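PDB 2YZQ: CBS domain-containing protein from Pyrococcus horikoshii, which is of unknown cellular function but binds S-adenosylmethionine through its CBS domains, consistent with a role in sensing that ligand. Local coordinates for residues A[114-117]-A[118-122]; A[121-124]-A[125-128]; A[171-174]-A[175-179]; A[222-225]-A[226-229]. One frame throughout, in Å; residues are numbered along the deposited sequence.

Contact 1: A[114-117]-A[118-122]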
loop_
_atom_site.group_PDB
_atom_site.type_symbol
_atom_site.label_atom_id
_atom_site.label_comp_id
_atom_site.label_asym_id
_atom_site.label_seq_id
_atom_site.Cartn_x
_atom_site.Cartn_y
_atom_site.Cartn_z
ATOM N N ARG A 114 6.958 -1.944 7.582
ATOM C CA ARG A 114 7.877 -3.012 7.968
ATOM C C ARG A 114 9.078 -2.629 8.829
ATOM O O ARG A 114 9.431 -3.355 9.762
ATOM C CB ARG A 114 8.381 -3.722 6.707
ATOM C CG ARG A 114 7.287 -4.407 5.900
ATOM C CD ARG A 114 7.786 -4.821 4.525
ATOM N NE ARG A 114 8.085 -3.658 3.691
ATOM C CZ ARG A 114 8.431 -3.723 2.409
ATOM N NH1 ARG A 114 8.525 -4.900 1.802
ATOM N NH2 ARG A 114 8.673 -2.610 1.729
ATOM N N ARG A 115 9.704 -1.499 8.520
ATOM C CA ARG A 115 10.894 -1.071 9.250
ATOM C C ARG A 115 10.644 -0.134 10.418
ATOM O O ARG A 115 11.494 0.005 11.299
ATOM C CB ARG A 115 11.873 -0.402 8.285
ATOM C CG ARG A 115 12.309 -1.285 7.132
ATOM C CD ARG A 115 13.067 -0.488 6.075
ATOM N NE ARG A 115 13.489 -1.342 4.966
ATOM C CZ ARG A 115 14.007 -0.897 3.825
ATOM N NH1 ARG A 115 14.172 0.404 3.627
ATOM N NH2 ARG A 115 14.361 -1.757 2.878
ATOM N N TYR A 116 9.480 0.504 10.437
ATOM C CA TYR A 116 9.177 1.450 11.497
ATOM C C TYR A 116 8.014 1.053 12.403
ATOM O O TYR A 116 8.222 0.677 13.557
ATOM C CB TYR A 116 8.924 2.825 10.873
ATOM C CG TYR A 116 8.699 3.934 11.869
ATOM C CD1 TYR A 116 9.659 4.240 12.832
ATOM C CD2 TYR A 116 7.534 4.699 11.832
ATOM C CE1 TYR A 116 9.466 5.282 13.732
ATOM C CE2 TYR A 116 7.334 5.742 12.724
ATOM C CZ TYR A 116 8.303 6.029 13.672
ATOM O OH TYR A 116 8.110 7.067 14.556
ATOM N N PHE A 117 6.786 1.121 11.895
ATOM C CA PHE A 117 5.641 0.776 12.731
ATOM C C PHE A 117 5.719 -0.619 13.349
ATOM O O PHE A 117 5.357 -0.809 14.506
ATOM C CB PHE A 117 4.327 0.907 11.945
ATOM C CG PHE A 117 3.933 2.331 11.642
ATOM C CD1 PHE A 117 3.970 3.307 12.633
ATOM C CD2 PHE A 117 3.499 2.687 10.370
ATOM C CE1 PHE A 117 3.576 4.619 12.360
ATOM C CE2 PHE A 117 3.103 3.993 10.088
ATOM C CZ PHE A 117 3.143 4.959 11.083
ATOM N N ALA A 118 6.190 -1.593 12.581
ATOM C CA ALA A 118 6.284 -2.964 13.074
ATOM C C ALA A 118 7.462 -3.216 14.010
ATOM O O ALA A 118 7.516 -4.256 14.666
ATOM C CB ALA A 118 6.353 -3.932 11.903
ATOM N N LYS A 119 8.393 -2.269 14.082
ATOM C CA LYS A 119 9.580 -2.438 14.924
ATOM C C LYS A 119 9.714 -1.467 16.092
ATOM O O LYS A 119 10.359 -1.784 17.095
ATOM C CB LYS A 119 10.842 -2.345 14.061
ATOM C CG LYS A 119 10.943 -3.398 12.971
ATOM C CD LYS A 119 11.024 -4.794 13.555
ATOM C CE LYS A 119 11.136 -5.846 12.466
ATOM N NZ LYS A 119 12.353 -5.658 11.629
ATOM N N SER A 120 9.117 -0.288 15.972
ATOM C CA SER A 120 9.220 0.704 17.035
ATOM C C SER A 120 8.348 0.365 18.239
ATOM O O SER A 120 7.280 -0.227 18.099
ATOM C CB SER A 120 8.850 2.087 16.498
ATOM O OG SER A 120 9.040 3.083 17.489
ATOM N N GLU A 121 8.818 0.735 19.426
ATOM C CA GLU A 121 8.075 0.477 20.655
ATOM C C GLU A 121 6.999 1.543 20.853
ATOM O O GLU A 121 5.993 1.311 21.524
ATOM C CB GLU A 121 9.023 0.496 21.860
ATOM C CG GLU A 121 10.028 -0.641 21.899
ATOM C CD GLU A 121 9.377 -1.983 22.165
ATOM O OE1 GLU A 121 8.677 -2.106 23.191
ATOM O OE2 GLU A 121 9.569 -2.912 21.355
ATOM N N LYS A 122 7.222 2.705 20.251
ATOM C CA LYS A 122 6.317 3.842 20.362
ATOM C C LYS A 122 4.871 3.604 19.936
ATOM O O LYS A 122 3.956 4.218 20.487
ATOM C CB LYS A 122 6.869 5.025 19.559
ATOM C CG LYS A 122 8.301 5.404 19.901
ATOM C CD LYS A 122 8.695 6.729 19.257
ATOM C CE LYS A 122 8.510 6.703 17.746
ATOM N NZ LYS A 122 9.321 5.634 17.104
#
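The Y116 ring is met obliquely by K122 and S120: NZ of K122 lies 3.4 Å from CE1 of Y116, and CB of S120 is 4.3 Å from the same CE1. One face of the F117 ring carries CD2 of Y116, 3.9 Å above the plane and offset toward the rim. With CG of Y116 anti to its own N (chi1 -176°), the phenol runs along the outgoing chain and its OH comes to K122, whose chain, bent at its last two torsions, crosses it at about a right angle. K122 NZ gives OH a weak bond of 3.2 Å and OG of S120 a shorter one of 2.6 Å; the stronger partner of the phenol is the hydroxyl of Y123. Where the helix stops, O of Y116 takes two amides. N of S120, 2.8 Å from it, comes in nearly along the C=O axis, whereas N of K119, 3.0 Å from that oxygen, stands well above the carbonyl plane. CG of K119 lies against O of R114. The turn thus ends helix 109-117, with F117 and A118 packed on helix 240-250 and Y123 edge-to-face with F117.

Contact 2: A[121-124]-A[125-128]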
loop_
_atom_site.group_PDB
_atom_site.type_symbol
_atom_site.label_atom_id
_atom_site.label_comp_id
_atom_site.label_asym_id
_atom_site.label_seq_id
_atom_site.Cartn_x
_atom_site.Cartn_y
_atom_site.Cartn_z
ATOM N N GLU A 121 8.818 0.735 19.426
ATOM C CA GLU A 121 8.075 0.477 20.655
ATOM C C GLU A 121 6.999 1.543 20.853
ATOM O O GLU A 121 5.993 1.311 21.524
ATOM C CB GLU A 121 9.023 0.496 21.860
ATOM C CG GLU A 121 10.028 -0.641 21.899
ATOM C CD GLU A 121 9.377 -1.983 22.165
ATOM O OE1 GLU A 121 8.677 -2.106 23.191
ATOM O OE2 GLU A 121 9.569 -2.912 21.355
ATOM N N LYS A 122 7.222 2.705 20.251
ATOM C CA LYS A 122 6.317 3.842 20.362
ATOM C C LYS A 122 4.871 3.604 19.936
ATOM O O LYS A 122 3.956 4.218 20.487
ATOM C CB LYS A 122 6.869 5.025 19.559
ATOM C CG LYS A 122 8.301 5.404 19.901
ATOM C CD LYS A 122 8.695 6.729 19.257
ATOM C CE LYS A 122 8.510 6.703 17.746
ATOM N NZ LYS A 122 9.321 5.634 17.104
ATOM N N TYR A 123 4.657 2.720 18.969
ATOM C CA TYR A 123 3.304 2.474 18.482
ATOM C C TYR A 123 2.563 1.300 19.091
ATOM O O TYR A 123 1.465 0.956 18.646
ATOM C CB TYR A 123 3.329 2.361 16.961
ATOM C CG TYR A 123 3.918 3.601 16.352
ATOM C CD1 TYR A 123 3.245 4.819 16.434
ATOM C CD2 TYR A 123 5.190 3.584 15.787
ATOM C CE1 TYR A 123 3.823 5.991 15.976
ATOM C CE2 TYR A 123 5.778 4.752 15.327
ATOM C CZ TYR A 123 5.090 5.952 15.425
ATOM O OH TYR A 123 5.670 7.119 14.984
ATOM N N LYS A 124 3.157 0.685 20.107
ATOM C CA LYS A 124 2.500 -0.421 20.786
ATOM C C LYS A 124 1.386 0.193 21.620
ATOM O O LYS A 124 0.443 -0.487 22.027
ATOM C CB LYS A 124 3.484 -1.165 21.695
ATOM C CG LYS A 124 4.520 -1.983 20.945
ATOM C CD LYS A 124 5.380 -2.799 21.897
ATOM C CE LYS A 124 6.307 -3.728 21.136
ATOM N NZ LYS A 124 7.130 -4.560 22.055
ATOM N N GLY A 125 1.501 1.496 21.860
ATOM C CA GLY A 125 0.502 2.195 22.644
ATOM C C GLY A 125 -0.331 3.181 21.845
ATOM O O GLY A 125 -0.500 4.332 22.251
ATOM N N VAL A 126 -0.852 2.735 20.707
ATOM C CA VAL A 126 -1.679 3.586 19.856
ATOM C C VAL A 126 -2.709 2.759 19.087
ATOM O O VAL A 126 -2.357 2.026 18.160
ATOM C CB VAL A 126 -0.822 4.362 18.833
ATOM C CG1 VAL A 126 -1.705 5.296 18.022
ATOM C CG2 VAL A 126 0.274 5.146 19.548
ATOM N N GLU A 127 -3.979 2.880 19.466
ATOM C CA GLU A 127 -5.040 2.136 18.790
ATOM C C GLU A 127 -5.315 2.772 17.436
ATOM O O GLU A 127 -5.069 3.964 17.237
ATOM C CB GLU A 127 -6.328 2.127 19.626
ATOM C CG GLU A 127 -6.149 1.594 21.043
ATOM C CD GLU A 127 -7.461 1.240 21.725
ATOM O OE1 GLU A 127 -8.506 1.824 21.362
ATOM O OE2 GLU A 127 -7.445 0.379 22.632
ATOM N N ILE A 128 -5.832 1.978 16.506
ATOM C CA ILE A 128 -6.122 2.478 15.167
ATOM C C ILE A 128 -7.495 3.120 15.026
ATOM O O ILE A 128 -7.840 3.608 13.953
ATOM C CB ILE A 128 -6.030 1.345 14.112
ATOM C CG1 ILE A 128 -7.081 0.265 14.402
ATOM C CG2 ILE A 128 -4.626 0.757 14.110
ATOM C CD1 ILE A 128 -7.264 -0.730 13.263
#
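Y123 and V126 make the apolar part of this turn: CG2 of V126 stands 4.3 Å from CD1 of Y123, oblique to the ring. The same methyl lies 3.9 Å from O of K122, so it sits over the backbone of the turn as well as beside the phenol. Its place follows from the first torsion of V126 (chi1 -177°), which sends CG1 opposite the backbone N and leaves CG2 next to that N, on the side of Y123.

The ionic part joins E121 and K124, three residues apart. K124, extended beyond CG, brings NZ to 3.0 Å from OE2 of E121, on the syn side and 22° out of the carboxylate plane; a weak second bond of 3.1 Å runs from K124 NZ to E121 OE1, so both oxygens share one ammonium group on the exposed side of the turn.

Among backbone bonds, N of K124 reaches O of E121 at 3.2 Å, closing the turn beneath that salt bridge. Beyond it, Y123 and V126 pair through their backbones with H241 and V240, while the phenol of Y123 bonds to Y116.

Altogether this is a compact surface turn in the loop between helix 109-117 and strand 139-140 of this CBS-domain protein, its apolar side laid on the start of helix 240-250 and its charged side turned outward.

Contact 3: A[171-174]-A[175-179]. With SAM (S-adenosylmethionine), chain B.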
loop_
_atom_site.group_PDB
_atom_site.type_symbol
_atom_site.label_atom_id
_atom_site.label_comp_id
_atom_site.label_asym_id
_atom_site.label_seq_id
_atom_site.Cartn_x
_atom_site.Cartn_y
_atom_site.Cartn_z
ATOM N N GLY A 171 -14.250 -13.562 2.929
ATOM C CA GLY A 171 -13.001 -13.671 2.202
ATOM C C GLY A 171 -12.439 -12.322 1.819
ATOM O O GLY A 171 -12.918 -11.281 2.266
ATOM N N ILE A 172 -11.406 -12.348 0.990
ATOM C CA ILE A 172 -10.780 -11.118 0.538
ATOM C C ILE A 172 -10.069 -11.455 -0.765
ATOM O O ILE A 172 -9.651 -12.593 -0.965
ATOM C CB ILE A 172 -9.808 -10.585 1.626
ATOM C CG1 ILE A 172 -9.279 -9.204 1.232
ATOM C CG2 ILE A 172 -8.685 -11.592 1.876
ATOM C CD1 ILE A 172 -8.799 -8.390 2.419
ATOM N N VAL A 173 -9.947 -10.483 -1.662
ATOM C CA VAL A 173 -9.303 -10.745 -2.945
ATOM C C VAL A 173 -8.535 -9.543 -3.481
ATOM O O VAL A 173 -8.949 -8.400 -3.283
ATOM C CB VAL A 173 -10.362 -11.175 -4.004
ATOM C CG1 VAL A 173 -11.354 -10.032 -4.270
ATOM C CG2 VAL A 173 -9.678 -11.591 -5.294
ATOM N N ASP A 174 -7.403 -9.805 -4.132
ATOM C CA ASP A 174 -6.617 -8.737 -4.739
ATOM C C ASP A 174 -6.113 -9.168 -6.108
ATOM O O ASP A 174 -6.406 -10.277 -6.567
ATOM C CB ASP A 174 -5.474 -8.253 -3.818
ATOM C CG ASP A 174 -4.271 -9.180 -3.781
ATOM O OD1 ASP A 174 -4.255 -10.226 -4.459
ATOM O OD2 ASP A 174 -3.316 -8.833 -3.053
ATOM N N GLU A 175 -5.381 -8.282 -6.771
ATOM C CA GLU A 175 -4.880 -8.543 -8.113
ATOM C C GLU A 175 -4.092 -9.842 -8.254
ATOM O O GLU A 175 -4.262 -10.571 -9.230
ATOM C CB GLU A 175 -4.034 -7.348 -8.567
ATOM C CG GLU A 175 -3.478 -7.435 -9.967
ATOM C CD GLU A 175 -2.784 -6.150 -10.377
ATOM O OE1 GLU A 175 -2.039 -5.590 -9.541
ATOM O OE2 GLU A 175 -2.976 -5.705 -11.530
ATOM N N THR A 176 -3.244 -10.140 -7.279
ATOM C CA THR A 176 -2.435 -11.354 -7.342
ATOM C C THR A 176 -3.263 -12.636 -7.346
ATOM O O THR A 176 -2.801 -13.677 -7.826
ATOM C CB THR A 176 -1.429 -11.424 -6.170
ATOM O OG1 THR A 176 -2.118 -11.750 -4.958
ATOM C CG2 THR A 176 -0.716 -10.089 -6.006
ATOM N N ASP A 177 -4.485 -12.572 -6.825
ATOM C CA ASP A 177 -5.337 -13.754 -6.784
ATOM C C ASP A 177 -5.826 -14.182 -8.161
ATOM O O ASP A 177 -6.294 -15.304 -8.341
ATOM C CB ASP A 177 -6.524 -13.523 -5.847
ATOM C CG ASP A 177 -6.096 -13.387 -4.406
ATOM O OD1 ASP A 177 -5.153 -14.104 -4.004
ATOM O OD2 ASP A 177 -6.696 -12.579 -3.668
ATOM N N LEU A 178 -5.715 -13.290 -9.138
ATOM C CA LEU A 178 -6.128 -13.613 -10.495
ATOM C C LEU A 178 -5.294 -14.773 -11.033
ATOM O O LEU A 178 -5.759 -15.543 -11.874
ATOM C CB LEU A 178 -5.957 -12.399 -11.411
ATOM C CG LEU A 178 -6.943 -11.246 -11.217
ATOM C CD1 LEU A 178 -6.511 -10.068 -12.074
ATOM C CD2 LEU A 178 -8.345 -11.691 -11.597
ATOM N N LEU A 179 -4.061 -14.894 -10.544
ATOM C CA LEU A 179 -3.176 -15.965 -10.994
ATOM C C LEU A 179 -3.607 -17.328 -10.475
ATOM O O LEU A 179 -2.997 -18.344 -10.813
ATOM C CB LEU A 179 -1.726 -15.688 -10.574
ATOM C CG LEU A 179 -0.949 -14.623 -11.355
ATOM C CD1 LEU A 179 -1.634 -13.273 -11.251
ATOM C CD2 LEU A 179 0.464 -14.540 -10.801
HETATM N N SAM B . 0.745 -6.247 -3.454
HETATM C CA SAM B . 1.332 -7.523 -3.018
HETATM C C SAM B . 1.932 -8.247 -4.210
HETATM O O SAM B . 2.695 -9.184 -4.036
HETATM O OXT SAM B . 1.655 -7.898 -5.343
HETATM C CB SAM B . 0.239 -8.380 -2.366
HETATM C CG SAM B . 0.877 -9.463 -1.493
HETATM S SD SAM B . -0.396 -10.296 -0.498
HETATM C CE SAM B . 0.618 -11.653 0.180
HETATM C "C5'" SAM B . -1.492 -11.089 -1.696
HETATM C "C4'" SAM B . -2.333 -12.149 -0.983
HETATM O "O4'" SAM B . -2.736 -11.661 0.320
HETATM C "C3'" SAM B . -3.614 -12.476 -1.763
HETATM O "O3'" SAM B . -3.824 -13.898 -1.761
HETATM C "C2'" SAM B . -4.698 -11.730 -0.972
HETATM O "O2'" SAM B . -5.990 -12.316 -1.160
HETATM C "C1'" SAM B . -4.151 -11.869 0.456
HETATM N N9 SAM B . -4.698 -10.880 1.387
HETATM C C8 SAM B . -4.786 -9.515 1.238
HETATM N N7 SAM B . -5.217 -8.981 2.350
HETATM C C5 SAM B . -5.549 -9.975 3.216
HETATM C C6 SAM B . -6.136 -10.051 4.510
HETATM N N6 SAM B . -6.538 -8.910 5.175
HETATM N N1 SAM B . -6.300 -11.261 5.084
HETATM C C2 SAM B . -5.977 -12.393 4.449
HETATM N N3 SAM B . -5.396 -12.370 3.252
HETATM C C4 SAM B . -5.196 -11.200 2.599
#
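The S-adenosylmethionine pocket is lined here by the end of strand 169-174 and the turn after it, where D177 grips the ribose. Its OD1 accepts from O3' of the ligand and its OD2 from O2', both at 2.6 Å. With CG of D177 beside its own N (chi1 -67°), the carboxylate turns back to the strand, and OD2 also takes N of D174 at 2.9 Å, on the anti side and 34° out of plane. N of D177 bonds to O of D174 at 3.0 Å, well above the carbonyl plane. OD1 of D174 uses its syn lone pair for OG1 of T176, 2.7 Å away, while OD2 of D174 lies 3.2 Å from C5' of the ligand and 4.1 Å from its SD. CG2 of V173 lies against CB and OD2 of D177, and CG2 and CD1 of I172 lie against the adenine. An alanine at D174 lacks the carboxylate, so the T176 hydroxyl would probably lose its acceptor and turn more freely, beside a less stabilised sulfonium. OD2 of D174 would probably favour that cationic centre. D174 OD1 and D177 OD2 are like charges 3.5 Å apart, a repulsion that R180, paired with D177 OD1, may temper.

Contact 4: A[222-225]-A[226-229]; sequences PVAE and IMTR. With SAM (S-adenosylmethionine), chain B.
O of V223 faces two amides of the turn that follows it. N of I226 gives the stronger bond, 3.0 Å long and nearly straight at 166°, though it approaches from above the carbonyl plane of V223; N of M227, 3.1 Å from the same oxygen, is bent to 120° and counts as weak. One step earlier, O of P222 takes N of E225 at 3.0 Å, so the successive bonds wind 223-225 into a short 3-10 turn. O of I226 is satisfied by R180. The turn belongs to the fourth CBS sequence repeat, beside strand 169-174, and carries T228 to the ligand: OG1 of T228 donates to O2' of S-adenosylmethionine at 2.8 Å and is itself bonded by R180, while its CG2 lies 3.7 Å from N3 of the adenine. On the apolar side, CG1 of I226 is 4.3 Å from CG2 of V223. CG1 of I226 stands between its own backbone N and carbonyl carbon (chi1 64°), which brings it back against O of V223; both residues also touch V173 of strand 169-174 and helix 145-153. An alanine at I226 would keep the amide bond but would probably open a gap between V223, L145 and L178. M227 runs extended past A224, with CG over the carbonyl oxygen of A224 and the methyl CE beside CB of A224.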
loop_
_atom_site.group_PDB
_atom_site.type_symbol
_atom_site.label_atom_id
_atom_site.label_comp_id
_atom_site.label_asym_id
_atom_site.label_seq_id
_atom_site.Cartn_x
_atom_site.Cartn_y
_atom_site.Cartn_z
ATOM N N PRO A 222 -17.520 -16.595 -10.692
ATOM C CA PRO A 222 -17.638 -15.886 -9.414
ATOM C C PRO A 222 -16.284 -15.680 -8.733
ATOM O O PRO A 222 -15.423 -16.559 -8.748
ATOM C CB PRO A 222 -18.560 -16.792 -8.603
ATOM C CG PRO A 222 -19.442 -17.379 -9.651
ATOM C CD PRO A 222 -18.446 -17.740 -10.729
ATOM N N VAL A 223 -16.106 -14.512 -8.129
ATOM C CA VAL A 223 -14.859 -14.187 -7.457
ATOM C C VAL A 223 -14.567 -15.165 -6.314
ATOM O O VAL A 223 -13.427 -15.300 -5.876
ATOM C CB VAL A 223 -14.891 -12.723 -6.930
ATOM C CG1 VAL A 223 -15.880 -12.597 -5.790
ATOM C CG2 VAL A 223 -13.498 -12.290 -6.501
ATOM N N ALA A 224 -15.598 -15.858 -5.845
ATOM C CA ALA A 224 -15.437 -16.826 -4.770
ATOM C C ALA A 224 -14.406 -17.888 -5.161
ATOM O O ALA A 224 -13.710 -18.432 -4.304
ATOM C CB ALA A 224 -16.777 -17.492 -4.460
ATOM N N GLU A 225 -14.306 -18.163 -6.459
ATOM C CA GLU A 225 -13.378 -19.173 -6.962
ATOM C C GLU A 225 -11.891 -18.831 -6.846
ATOM O O GLU A 225 -11.045 -19.710 -6.999
ATOM C CB GLU A 225 -13.709 -19.515 -8.420
ATOM C CG GLU A 225 -14.939 -20.402 -8.580
ATOM C CD GLU A 225 -15.192 -20.805 -10.024
ATOM O OE1 GLU A 225 -14.210 -21.031 -10.761
ATOM O OE2 GLU A 225 -16.372 -20.910 -10.420
ATOM N N ILE A 226 -11.560 -17.571 -6.583
ATOM C CA ILE A 226 -10.152 -17.201 -6.452
ATOM C C ILE A 226 -9.847 -16.433 -5.169
ATOM O O ILE A 226 -8.709 -16.039 -4.934
ATOM C CB ILE A 226 -9.667 -16.338 -7.641
ATOM C CG1 ILE A 226 -10.419 -15.004 -7.659
ATOM C CG2 ILE A 226 -9.860 -17.090 -8.954
ATOM C CD1 ILE A 226 -9.806 -13.970 -8.590
ATOM N N MET A 227 -10.852 -16.243 -4.326
ATOM C CA MET A 227 -10.644 -15.478 -3.101
ATOM C C MET A 227 -9.913 -16.218 -1.985
ATOM O O MET A 227 -9.882 -17.455 -1.941
ATOM C CB MET A 227 -11.990 -14.980 -2.568
ATOM C CG MET A 227 -12.837 -16.062 -1.906
ATOM S SD MET A 227 -14.388 -15.390 -1.289
ATOM C CE MET A 227 -15.084 -16.827 -0.461
ATOM N N THR A 228 -9.309 -15.439 -1.093
ATOM C CA THR A 228 -8.614 -15.971 0.072
ATOM C C THR A 228 -9.690 -16.052 1.159
ATOM O O THR A 228 -10.312 -15.043 1.502
ATOM C CB THR A 228 -7.488 -15.020 0.523
ATOM O OG1 THR A 228 -6.482 -14.945 -0.500
ATOM C CG2 THR A 228 -6.868 -15.501 1.825
ATOM N N ARG A 229 -9.918 -17.247 1.699
ATOM C CA ARG A 229 -10.959 -17.431 2.708
ATOM C C ARG A 229 -10.586 -17.092 4.143
ATOM O O ARG A 229 -11.445 -16.670 4.925
ATOM C CB ARG A 229 -11.496 -18.862 2.631
ATOM C CG ARG A 229 -12.211 -19.143 1.320
ATOM C CD ARG A 229 -12.646 -20.591 1.194
ATOM N NE ARG A 229 -13.264 -20.831 -0.108
ATOM C CZ ARG A 229 -14.483 -20.426 -0.444
ATOM N NH1 ARG A 229 -15.228 -19.762 0.432
ATOM N NH2 ARG A 229 -14.955 -20.673 -1.658
HETATM N N SAM B . 0.745 -6.247 -3.454
HETATM C CA SAM B . 1.332 -7.523 -3.018
HETATM C C SAM B . 1.932 -8.247 -4.210
HETATM O O SAM B . 2.695 -9.184 -4.036
HETATM O OXT SAM B . 1.655 -7.898 -5.343
HETATM C CB SAM B . 0.239 -8.380 -2.366
HETATM C CG SAM B . 0.877 -9.463 -1.493
HETATM S SD SAM B . -0.396 -10.296 -0.498
HETATM C CE SAM B . 0.618 -11.653 0.180
HETATM C "C5'" SAM B . -1.492 -11.089 -1.696
HETATM C "C4'" SAM B . -2.333 -12.149 -0.983
HETATM O "O4'" SAM B . -2.736 -11.661 0.320
HETATM C "C3'" SAM B . -3.614 -12.476 -1.763
HETATM O "O3'" SAM B . -3.824 -13.898 -1.761
HETATM C "C2'" SAM B . -4.698 -11.730 -0.972
HETATM O "O2'" SAM B . -5.990 -12.316 -1.160
HETATM C "C1'" SAM B . -4.151 -11.869 0.456
HETATM N N9 SAM B . -4.698 -10.880 1.387
HETATM C C8 SAM B . -4.786 -9.515 1.238
HETATM N N7 SAM B . -5.217 -8.981 2.350
HETATM C C5 SAM B . -5.549 -9.975 3.216
HETATM C C6 SAM B . -6.136 -10.051 4.510
HETATM N N6 SAM B . -6.538 -8.910 5.175
HETATM N N1 SAM B . -6.300 -11.261 5.084
HETATM C C2 SAM B . -5.977 -12.393 4.449
HETATM N N3 SAM B . -5.396 -12.370 3.252
HETATM C C4 SAM B . -5.196 -11.200 2.599
#

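In the fold
Contacts 1 and 2 form one continuous stretch, sharing E121 and K122, and join where Y123 meets Y116 and F117; both lean on helix 240-250. Contact 2 is a surface turn with its ion pair outside, whereas contact 1 is partly buried and combines aromatic packing with a helix end. Contacts 3 and 4 are also partly buried, their centres about 7 Å apart, and belong to different CBS sequence ranges; they meet through a backbone bond from T228 to I172 and through V173 on V223. Both touch S-adenosylmethionine, contact 3 through the D177 carboxylate on the ribose hydroxyls, contact 4 through the T228 hydroxyl. Contacts 1 and 2 lie about 13 Å from contact 3 (nearest atoms).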